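PDB 3HRS: metalloregulator ScaR from Streptococcus gordonii, which probably binds DNA as a manganese-responsive homodimeric repressor of the DtxR/MntR family, sensing transition metal ions to regulate transcription. Local coordinates for residues P2-Y7 against K42-E47; Y152-V157 against Q207-E212. All blocks are in the same frame, centred on the assembly; numbering follows the deposited sequence.

Contact 1. Residues P2-Y7 against K42-E47; sequences PNKEDY and KKLLAE. With SO4 (sulfate ion), chain E.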
ATOM      1  N   PRO A   2       3.750   3.311  18.701  1.00126.98           N
ATOM      2  CA  PRO A   2       2.480   4.045  18.823  1.00114.91           C
ATOM      3  C   PRO A   2       2.625   5.547  18.536  1.00109.78           C
ATOM      4  O   PRO A   2       3.242   6.287  19.311  1.00104.04           O
ATOM      5  CB  PRO A   2       2.086   3.833  20.291  1.00110.23           C
ATOM      6  CG  PRO A   2       2.866   2.668  20.747  1.00118.19           C
ATOM      7  CD  PRO A   2       4.155   2.722  19.988  1.00126.43           C
ATOM      8  N   ASN A   3       2.056   5.977  17.414  1.00105.54           N
ATOM      9  CA  ASN A   3       2.002   7.380  17.047  1.00101.49           C
ATOM     10  C   ASN A   3       0.756   8.026  17.629  1.00102.95           C
ATOM     11  O   ASN A   3      -0.104   7.343  18.191  1.00102.66           O
ATOM     12  CB  ASN A   3       1.998   7.530  15.528  1.00109.09           C
ATOM     13  CG  ASN A   3       1.053   6.552  14.843  1.00118.09           C
ATOM     14  OD1 ASN A   3      -0.024   6.245  15.358  1.00115.05           O
ATOM     15  ND2 ASN A   3       1.456   6.054  13.673  1.00124.27           N
ATOM     16  N   LYS A   4       0.648   9.342  17.488  1.00102.72           N
ATOM     17  CA  LYS A   4      -0.469  10.059  18.094  1.00 99.82           C
ATOM     18  C   LYS A   4      -1.808   9.587  17.531  1.00 97.68           C
ATOM     19  O   LYS A   4      -2.846   9.721  18.175  1.00 95.31           O
ATOM     20  CB  LYS A   4      -0.307  11.593  17.994  1.00 91.56           C
ATOM     21  CG  LYS A   4      -0.446  12.220  16.606  1.00 83.31           C
ATOM     22  CD  LYS A   4      -0.269  13.730  16.735  1.00 82.35           C
ATOM     23  CE  LYS A   4       0.273  14.385  15.458  1.00 88.31           C
ATOM     24  NZ  LYS A   4      -0.767  14.621  14.409  1.00 88.27           N
ATOM     25  N   GLU A   5      -1.785   9.023  16.334  1.00 96.30           N
ATOM     26  CA  GLU A   5      -3.025   8.565  15.739  1.00 97.25           C
ATOM     27  C   GLU A   5      -3.547   7.351  16.503  1.00 96.49           C
ATOM     28  O   GLU A   5      -4.757   7.180  16.656  1.00 95.90           O
ATOM     29  CB  GLU A   5      -2.844   8.284  14.247  1.00107.80           C
ATOM     30  CG  GLU A   5      -2.510   9.533  13.423  1.00116.94           C
ATOM     31  CD  GLU A   5      -2.153   9.224  11.971  1.00128.98           C
ATOM     32  OE1 GLU A   5      -2.980   8.609  11.253  1.00128.54           O
ATOM     33  OE2 GLU A   5      -1.041   9.613  11.549  1.00133.86           O
ATOM     34  N   ASP A   6      -2.635   6.530  17.020  1.00 97.24           N
ATOM     35  CA  ASP A   6      -3.024   5.324  17.753  1.00 90.76           C
ATOM     36  C   ASP A   6      -3.555   5.691  19.115  1.00 83.53           C
ATOM     37  O   ASP A   6      -4.337   4.966  19.708  1.00 81.41           O
ATOM     38  CB  ASP A   6      -1.842   4.382  17.934  1.00 94.88           C
ATOM     39  CG  ASP A   6      -1.307   3.871  16.634  1.00102.77           C
ATOM     40  OD1 ASP A   6      -0.080   3.661  16.559  1.00107.76           O
ATOM     41  OD2 ASP A   6      -2.108   3.683  15.690  1.00107.77           O
ATOM     42  N   TYR A   7      -3.109   6.823  19.623  1.00 83.83           N
ATOM     43  CA  TYR A   7      -3.609   7.287  20.897  1.00 84.16           C
ATOM     44  C   TYR A   7      -5.022   7.839  20.732  1.00 82.56           C
ATOM     45  O   TYR A   7      -5.913   7.508  21.507  1.00 90.97           O
ATOM     46  CB  TYR A   7      -2.673   8.349  21.468  1.00 86.13           C
ATOM     47  CG  TYR A   7      -1.521   7.801  22.273  1.00 87.14           C
ATOM     48  CD1 TYR A   7      -0.305   7.520  21.679  1.00 90.26           C
ATOM     49  CD2 TYR A   7      -1.646   7.592  23.635  1.00 89.34           C
ATOM     50  CE1 TYR A   7       0.755   7.029  22.424  1.00 93.51           C
ATOM     51  CE2 TYR A   7      -0.601   7.105  24.384  1.00 92.53           C
ATOM     52  CZ  TYR A   7       0.598   6.821  23.778  1.00 90.43           C
ATOM     53  OH  TYR A   7       1.642   6.335  24.534  1.00 88.46           O
ATOM     54  N   LYS A  42       0.596  15.651  26.458  1.00101.00           N
ATOM     55  CA  LYS A  42       1.167  16.991  26.305  1.00100.29           C
ATOM     56  C   LYS A  42       1.103  17.417  24.840  1.00 89.62           C
ATOM     57  O   LYS A  42       0.615  18.518  24.523  1.00 84.08           O
ATOM     58  CB  LYS A  42       2.620  17.061  26.803  1.00108.05           C
ATOM     59  CG  LYS A  42       2.801  17.649  28.213  1.00117.20           C
ATOM     60  CD  LYS A  42       4.196  18.294  28.379  1.00124.54           C
ATOM     61  CE  LYS A  42       4.255  19.276  29.571  1.00124.38           C
ATOM     62  NZ  LYS A  42       5.517  20.088  29.615  1.00116.98           N
ATOM     63  N   LYS A  43       1.581  16.530  23.961  1.00 79.36           N
ATOM     64  CA  LYS A  43       1.617  16.774  22.518  1.00 75.24           C
ATOM     65  C   LYS A  43       0.199  16.904  21.960  1.00 75.60           C
ATOM     66  O   LYS A  43      -0.111  17.870  21.234  1.00 70.59           O
ATOM     67  CB  LYS A  43       2.373  15.645  21.800  1.00 82.43           C
ATOM     68  CG  LYS A  43       2.464  15.793  20.275  1.00 93.15           C
ATOM     69  CD  LYS A  43       3.298  14.670  19.652  1.00104.85           C
ATOM     70  CE  LYS A  43       3.429  14.814  18.126  1.00114.38           C
ATOM     71  NZ  LYS A  43       4.193  13.679  17.504  1.00118.72           N
ATOM     72  N   LEU A  44      -0.648  15.927  22.309  1.00 72.20           N
ATOM     73  CA  LEU A  44      -2.071  15.936  21.961  1.00 64.38           C
ATOM     74  C   LEU A  44      -2.766  17.211  22.452  1.00 62.61           C
ATOM     75  O   LEU A  44      -3.531  17.825  21.705  1.00 62.20           O
ATOM     76  CB  LEU A  44      -2.774  14.680  22.492  1.00 57.82           C
ATOM     77  CG  LEU A  44      -3.116  13.570  21.491  1.00 56.73           C
ATOM     78  CD1 LEU A  44      -2.407  13.720  20.155  1.00 63.51           C
ATOM     79  CD2 LEU A  44      -2.878  12.183  22.058  1.00 58.07           C
ATOM     80  N   LEU A  45      -2.507  17.629  23.686  1.00 64.63           N
ATOM     81  CA  LEU A  45      -3.028  18.931  24.118  1.00 64.20           C
ATOM     82  C   LEU A  45      -2.502  20.046  23.221  1.00 64.25           C
ATOM     83  O   LEU A  45      -3.267  20.866  22.730  1.00 65.28           O
ATOM     84  CB  LEU A  45      -2.647  19.242  25.555  1.00 59.13           C
ATOM     85  CG  LEU A  45      -3.536  18.791  26.695  1.00 63.42           C
ATOM     86  CD1 LEU A  45      -4.981  18.749  26.243  1.00 67.49           C
ATOM     87  CD2 LEU A  45      -3.077  17.442  27.166  1.00 67.04           C
ATOM     88  N   ALA A  46      -1.189  20.074  23.016  1.00 64.88           N
ATOM     89  CA  ALA A  46      -0.571  21.173  22.285  1.00 63.44           C
ATOM     90  C   ALA A  46      -1.084  21.267  20.861  1.00 67.55           C
ATOM     91  O   ALA A  46      -1.178  22.363  20.311  1.00 55.74           O
ATOM     92  CB  ALA A  46       0.933  21.037  22.288  1.00 54.33           C
ATOM     93  N   GLU A  47      -1.412  20.124  20.257  1.00 74.63           N
ATOM     94  CA  GLU A  47      -1.935  20.137  18.892  1.00 71.32           C
ATOM     95  C   GLU A  47      -3.438  20.427  18.869  1.00 73.06           C
ATOM     96  O   GLU A  47      -4.092  20.386  17.828  1.00 70.54           O
ATOM     97  CB  GLU A  47      -1.608  18.848  18.170  1.00 68.13           C
ATOM     98  CG  GLU A  47      -0.184  18.792  17.649  1.00 81.08           C
ATOM     99  CD  GLU A  47      -0.009  17.740  16.571  1.00 98.67           C
ATOM    100  OE1 GLU A  47       0.993  16.988  16.636  1.00110.54           O
ATOM    101  OE2 GLU A  47      -0.875  17.657  15.664  1.00 98.39           O
TER
HETATM  102  S   SO4 E 218       3.538  10.866  14.745  1.00155.24           S
HETATM  103  O1  SO4 E 218       3.126   9.690  13.979  1.00153.20           O
HETATM  104  O2  SO4 E 218       3.365  10.651  16.183  1.00149.53           O
HETATM  105  O3  SO4 E 218       4.949  11.134  14.483  1.00156.41           O
HETATM  106  O4  SO4 E 218       2.737  12.008  14.307  1.00156.85           O
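With CG of K4 lodged between its backbone N and carbonyl carbon (chi1 70°), the lysine chain runs out toward E47. The two side chains cross at about a right angle. A bend at the last torsion of K4 (chi4 80°) brings its ammonium to the glutamate, NZ lying 3.3 Å from E47 OE2 in a weak, hydrogen-bonded salt bridge. Nearer the backbone the same lysine is apolar in its dealings: K4 CB rests 3.7 Å from L44 CD1, while the other methyl of that leucine, CD2, is 3.9 Å from Y7 CB. The segments are the start of helix 4-13, with N3 at its N-cap, and the C-terminal end of helix 34-46, within the N-terminal DNA-binding domain of this DtxR/MntR repressor. Beyond CB the Y7 side chain leads away from L44, and Y7 also packs on I26 and M30 of helix 23-30. A sulfate, probably from the crystallisation liquor, sits at the helix start and takes a hydrogen bond from K4 N to O2 (3.3 Å, 162° at the hydrogen). K43, fully extended, adds a weak bond from NZ to the same sulfate O2 at 3.4 Å.

Contact 2. Residues Y152-V157 against Q207-E212; sequences YILARV and QQIYVE. With SO4 (sulfate ion), chain C.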
ATOM      1  N   TYR A 152     -32.562 -10.888  16.078  1.00112.60           N
ATOM      2  CA  TYR A 152     -31.661  -9.747  15.916  1.00103.91           C
ATOM      3  C   TYR A 152     -30.704  -9.963  14.730  1.00102.93           C
ATOM      4  O   TYR A 152     -30.311 -11.096  14.440  1.00107.19           O
ATOM      5  CB  TYR A 152     -30.831  -9.546  17.184  1.00 98.16           C
ATOM      6  CG  TYR A 152     -31.461  -8.668  18.248  1.00105.93           C
ATOM      7  CD1 TYR A 152     -32.332  -9.194  19.202  1.00109.48           C
ATOM      8  CD2 TYR A 152     -31.157  -7.315  18.323  1.00109.29           C
ATOM      9  CE1 TYR A 152     -32.896  -8.390  20.183  1.00109.15           C
ATOM     10  CE2 TYR A 152     -31.715  -6.504  19.301  1.00111.38           C
ATOM     11  CZ  TYR A 152     -32.586  -7.045  20.228  1.00108.88           C
ATOM     12  OH  TYR A 152     -33.129  -6.232  21.201  1.00106.02           O
ATOM     13  N   ILE A 153     -30.328  -8.887  14.040  1.00 95.76           N
ATOM     14  CA  ILE A 153     -29.233  -8.980  13.076  1.00 95.73           C
ATOM     15  C   ILE A 153     -27.914  -8.663  13.761  1.00 84.18           C
ATOM     16  O   ILE A 153     -27.817  -7.707  14.536  1.00 76.12           O
ATOM     17  CB  ILE A 153     -29.353  -7.984  11.922  1.00107.76           C
ATOM     18  CG1 ILE A 153     -30.807  -7.707  11.557  1.00118.26           C
ATOM     19  CG2 ILE A 153     -28.608  -8.503  10.713  1.00112.20           C
ATOM     20  CD1 ILE A 153     -30.929  -6.687  10.411  1.00119.33           C
ATOM     21  N   LEU A 154     -26.896  -9.464  13.480  1.00 81.75           N
ATOM     22  CA  LEU A 154     -25.557  -9.167  13.973  1.00 78.12           C
ATOM     23  C   LEU A 154     -24.923  -8.142  13.053  1.00 75.77           C
ATOM     24  O   LEU A 154     -24.274  -8.496  12.072  1.00 73.39           O
ATOM     25  CB  LEU A 154     -24.710 -10.425  13.989  1.00 84.44           C
ATOM     26  CG  LEU A 154     -23.409 -10.213  14.739  1.00 88.67           C
ATOM     27  CD1 LEU A 154     -23.680  -9.212  15.824  1.00 91.63           C
ATOM     28  CD2 LEU A 154     -22.944 -11.536  15.312  1.00 95.49           C
ATOM     29  N   ALA A 155     -25.099  -6.864  13.376  1.00 76.60           N
ATOM     30  CA  ALA A 155     -24.792  -5.800  12.421  1.00 66.78           C
ATOM     31  C   ALA A 155     -23.340  -5.349  12.391  1.00 71.68           C
ATOM     32  O   ALA A 155     -22.809  -5.085  11.315  1.00 83.86           O
ATOM     33  CB  ALA A 155     -25.717  -4.629  12.602  1.00 57.85           C
ATOM     34  N   ARG A 156     -22.695  -5.253  13.551  1.00 65.45           N
ATOM     35  CA  ARG A 156     -21.268  -4.915  13.575  1.00 61.76           C
ATOM     36  C   ARG A 156     -20.521  -5.664  14.672  1.00 59.37           C
ATOM     37  O   ARG A 156     -21.116  -6.143  15.620  1.00 66.91           O
ATOM     38  CB  ARG A 156     -21.061  -3.398  13.700  1.00 63.17           C
ATOM     39  CG  ARG A 156     -19.667  -2.988  14.129  1.00 67.00           C
ATOM     40  CD  ARG A 156     -19.439  -1.477  14.016  1.00 70.36           C
ATOM     41  NE  ARG A 156     -20.023  -0.703  15.106  1.00 65.33           N
ATOM     42  CZ  ARG A 156     -19.336   0.136  15.880  1.00 73.01           C
ATOM     43  NH1 ARG A 156     -18.031   0.302  15.706  1.00 67.94           N
ATOM     44  NH2 ARG A 156     -19.955   0.811  16.838  1.00 78.44           N
ATOM     45  N   VAL A 157     -19.214  -5.789  14.513  1.00 63.76           N
ATOM     46  CA  VAL A 157     -18.365  -6.368  15.538  1.00 66.19           C
ATOM     47  C   VAL A 157     -17.115  -5.514  15.538  1.00 66.32           C
ATOM     48  O   VAL A 157     -16.777  -4.913  14.529  1.00 66.60           O
ATOM     49  CB  VAL A 157     -17.957  -7.809  15.209  1.00 71.78           C
ATOM     50  CG1 VAL A 157     -19.156  -8.620  14.812  1.00 79.22           C
ATOM     51  CG2 VAL A 157     -16.941  -7.823  14.090  1.00 69.90           C
ATOM     52  N   GLN A 207     -20.423  -6.916  24.936  1.00 81.89           N
ATOM     53  CA  GLN A 207     -20.171  -5.492  24.926  1.00 88.73           C
ATOM     54  C   GLN A 207     -19.618  -5.065  23.561  1.00 94.40           C
ATOM     55  O   GLN A 207     -19.703  -3.894  23.171  1.00 93.27           O
ATOM     56  CB  GLN A 207     -19.136  -5.225  26.011  1.00 96.95           C
ATOM     57  CG  GLN A 207     -18.992  -3.802  26.492  1.00107.46           C
ATOM     58  CD  GLN A 207     -17.764  -3.648  27.380  1.00113.96           C
ATOM     59  OE1 GLN A 207     -17.598  -2.638  28.064  1.00117.58           O
ATOM     60  NE2 GLN A 207     -16.894  -4.662  27.369  1.00112.38           N
ATOM     61  N   GLN A 208     -19.064  -6.033  22.836  1.00 94.17           N
ATOM     62  CA  GLN A 208     -18.299  -5.776  21.617  1.00 87.38           C
ATOM     63  C   GLN A 208     -19.031  -6.175  20.344  1.00 88.98           C
ATOM     64  O   GLN A 208     -18.479  -6.109  19.255  1.00 94.57           O
ATOM     65  CB  GLN A 208     -16.999  -6.566  21.663  1.00 84.03           C
ATOM     66  CG  GLN A 208     -15.900  -5.954  22.484  1.00 88.95           C
ATOM     67  CD  GLN A 208     -14.755  -6.920  22.666  1.00 96.26           C
ATOM     68  OE1 GLN A 208     -13.658  -6.710  22.149  1.00104.38           O
ATOM     69  NE2 GLN A 208     -15.011  -8.005  23.384  1.00 99.70           N
ATOM     70  N   ILE A 209     -20.263  -6.619  20.492  1.00 86.97           N
ATOM     71  CA  ILE A 209     -21.042  -7.126  19.385  1.00 78.89           C
ATOM     72  C   ILE A 209     -22.241  -6.209  19.233  1.00 79.14           C
ATOM     73  O   ILE A 209     -22.910  -5.873  20.220  1.00 83.26           O
ATOM     74  CB  ILE A 209     -21.515  -8.529  19.728  1.00 87.10           C
ATOM     75  CG1 ILE A 209     -20.393  -9.521  19.484  1.00 89.96           C
ATOM     76  CG2 ILE A 209     -22.758  -8.902  18.953  1.00 88.73           C
ATOM     77  CD1 ILE A 209     -20.576 -10.766  20.306  1.00 97.35           C
ATOM     78  N   TYR A 210     -22.521  -5.785  18.013  1.00 71.23           N
ATOM     79  CA  TYR A 210     -23.571  -4.803  17.822  1.00 75.59           C
ATOM     80  C   TYR A 210     -24.729  -5.397  17.046  1.00 78.91           C
ATOM     81  O   TYR A 210     -24.518  -5.997  15.983  1.00 81.37           O
ATOM     82  CB  TYR A 210     -23.012  -3.597  17.078  1.00 71.37           C
ATOM     83  CG  TYR A 210     -21.948  -2.868  17.836  1.00 73.95           C
ATOM     84  CD1 TYR A 210     -20.687  -3.421  18.000  1.00 72.95           C
ATOM     85  CD2 TYR A 210     -22.198  -1.612  18.388  1.00 77.53           C
ATOM     86  CE1 TYR A 210     -19.695  -2.738  18.687  1.00 74.62           C
ATOM     87  CE2 TYR A 210     -21.218  -0.924  19.080  1.00 73.55           C
ATOM     88  CZ  TYR A 210     -19.971  -1.491  19.223  1.00 74.81           C
ATOM     89  OH  TYR A 210     -19.004  -0.817  19.915  1.00 76.03           O
ATOM     90  N   VAL A 211     -25.946  -5.219  17.563  1.00 79.16           N
ATOM     91  CA  VAL A 211     -27.128  -5.791  16.922  1.00 84.97           C
ATOM     92  C   VAL A 211     -28.240  -4.789  16.616  1.00 93.55           C
ATOM     93  O   VAL A 211     -28.220  -3.648  17.077  1.00 99.62           O
ATOM     94  CB  VAL A 211     -27.725  -6.887  17.770  1.00 85.93           C
ATOM     95  CG1 VAL A 211     -26.698  -7.977  17.979  1.00 88.28           C
ATOM     96  CG2 VAL A 211     -28.217  -6.306  19.104  1.00 83.33           C
ATOM     97  N   GLU A 212     -29.208  -5.235  15.826  1.00 93.11           N
ATOM     98  CA  GLU A 212     -30.384  -4.433  15.524  1.00 95.46           C
ATOM     99  C   GLU A 212     -31.605  -5.340  15.399  1.00101.06           C
ATOM    100  O   GLU A 212     -31.615  -6.265  14.585  1.00 97.85           O
ATOM    101  CB  GLU A 212     -30.177  -3.601  14.256  1.00 87.60           C
ATOM    102  CG  GLU A 212     -30.038  -2.110  14.530  1.00 91.10           C
ATOM    103  CD  GLU A 212     -28.615  -1.629  14.429  1.00101.90           C
ATOM    104  OE1 GLU A 212     -27.767  -2.426  13.998  1.00104.15           O
ATOM    105  OE2 GLU A 212     -28.339  -0.457  14.770  1.00108.19           O
TER
HETATM  106  S   SO4 C 216     -13.933  -1.029  15.639  1.00102.22           S
HETATM  107  O1  SO4 C 216     -15.289  -1.506  15.335  1.00100.60           O
HETATM  108  O2  SO4 C 216     -14.057   0.203  16.411  1.00107.41           O
HETATM  109  O3  SO4 C 216     -13.185  -2.011  16.439  1.00 93.67           O
HETATM  110  O4  SO4 C 216     -13.215  -0.760  14.381  1.00 97.36           O
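I153 and E212 form an antiparallel hydrogen-bonded pair, with I153 N to E212 O at 3.0 Å and E212 N to I153 O at 3.1 Å. Further along, Y210 O accepts from two donors, A155 N at 2.8 Å and R156 N at 3.1 Å, and Y210 N answers to R156 O. Two residues thus face one, a classic beta bulge that shifts the register between L154 and R156.

The aromatic contact is a cation-pi pair. The R156 guanidinium lies over one face of the Y210 ring, CZ 3.9 Å from the centroid and 15° off the ring normal, the two planes 35° apart. The R156 chain runs out extended beside that of Y210, and a bend at chi3 (78°) lays the guanidinium over the ring. R156 NH2 is also bonded to H139 O, Y210 OH to H158, and R156 NH1 makes a weak bond to a sulfate that H158, D159 and R76 hold as well.

Apolar contacts fill the other face, where L154 CD1 comes 3.3 Å from I209 CG2 and 3.9 Å from V211 CG1. V157 and I209 pack there on L167 of helix 161-168. At the far end Y152 CD2 meets V211 CG2 obliquely.

V157 reaches within about 4 Å of the side chain of H124, a zinc ligand seen in another structure of this protein, so this bulged pair borders the metal site. Strand 209-212, bonded on its other side to L141 and L143, here joins strand 150-157 in the antiparallel sheet of the SH3-like FeoA domain.

How the contacts relate
The two contacts sit on opposite sides of the chain's centre, about 31 Å apart between centres and about 15 Å between nearest atoms, and share no element. Contact 1 joins two helix ends in the DNA-binding domain; contact 2 joins neighbouring strands of the FeoA domain. Both are partly buried, but contact 2 buries more than twice the surface, 567 against 230 Å², and six of its touching residues are buried against two. Direct contact between the helices is made by side chains, a weak ion pair over a small apolar patch, with a sulfate spanning K4 N and K43 NZ; the strands are joined through backbone bonds, with side chains packed on both faces. Only contact 2 lies close to annotated metal ligands.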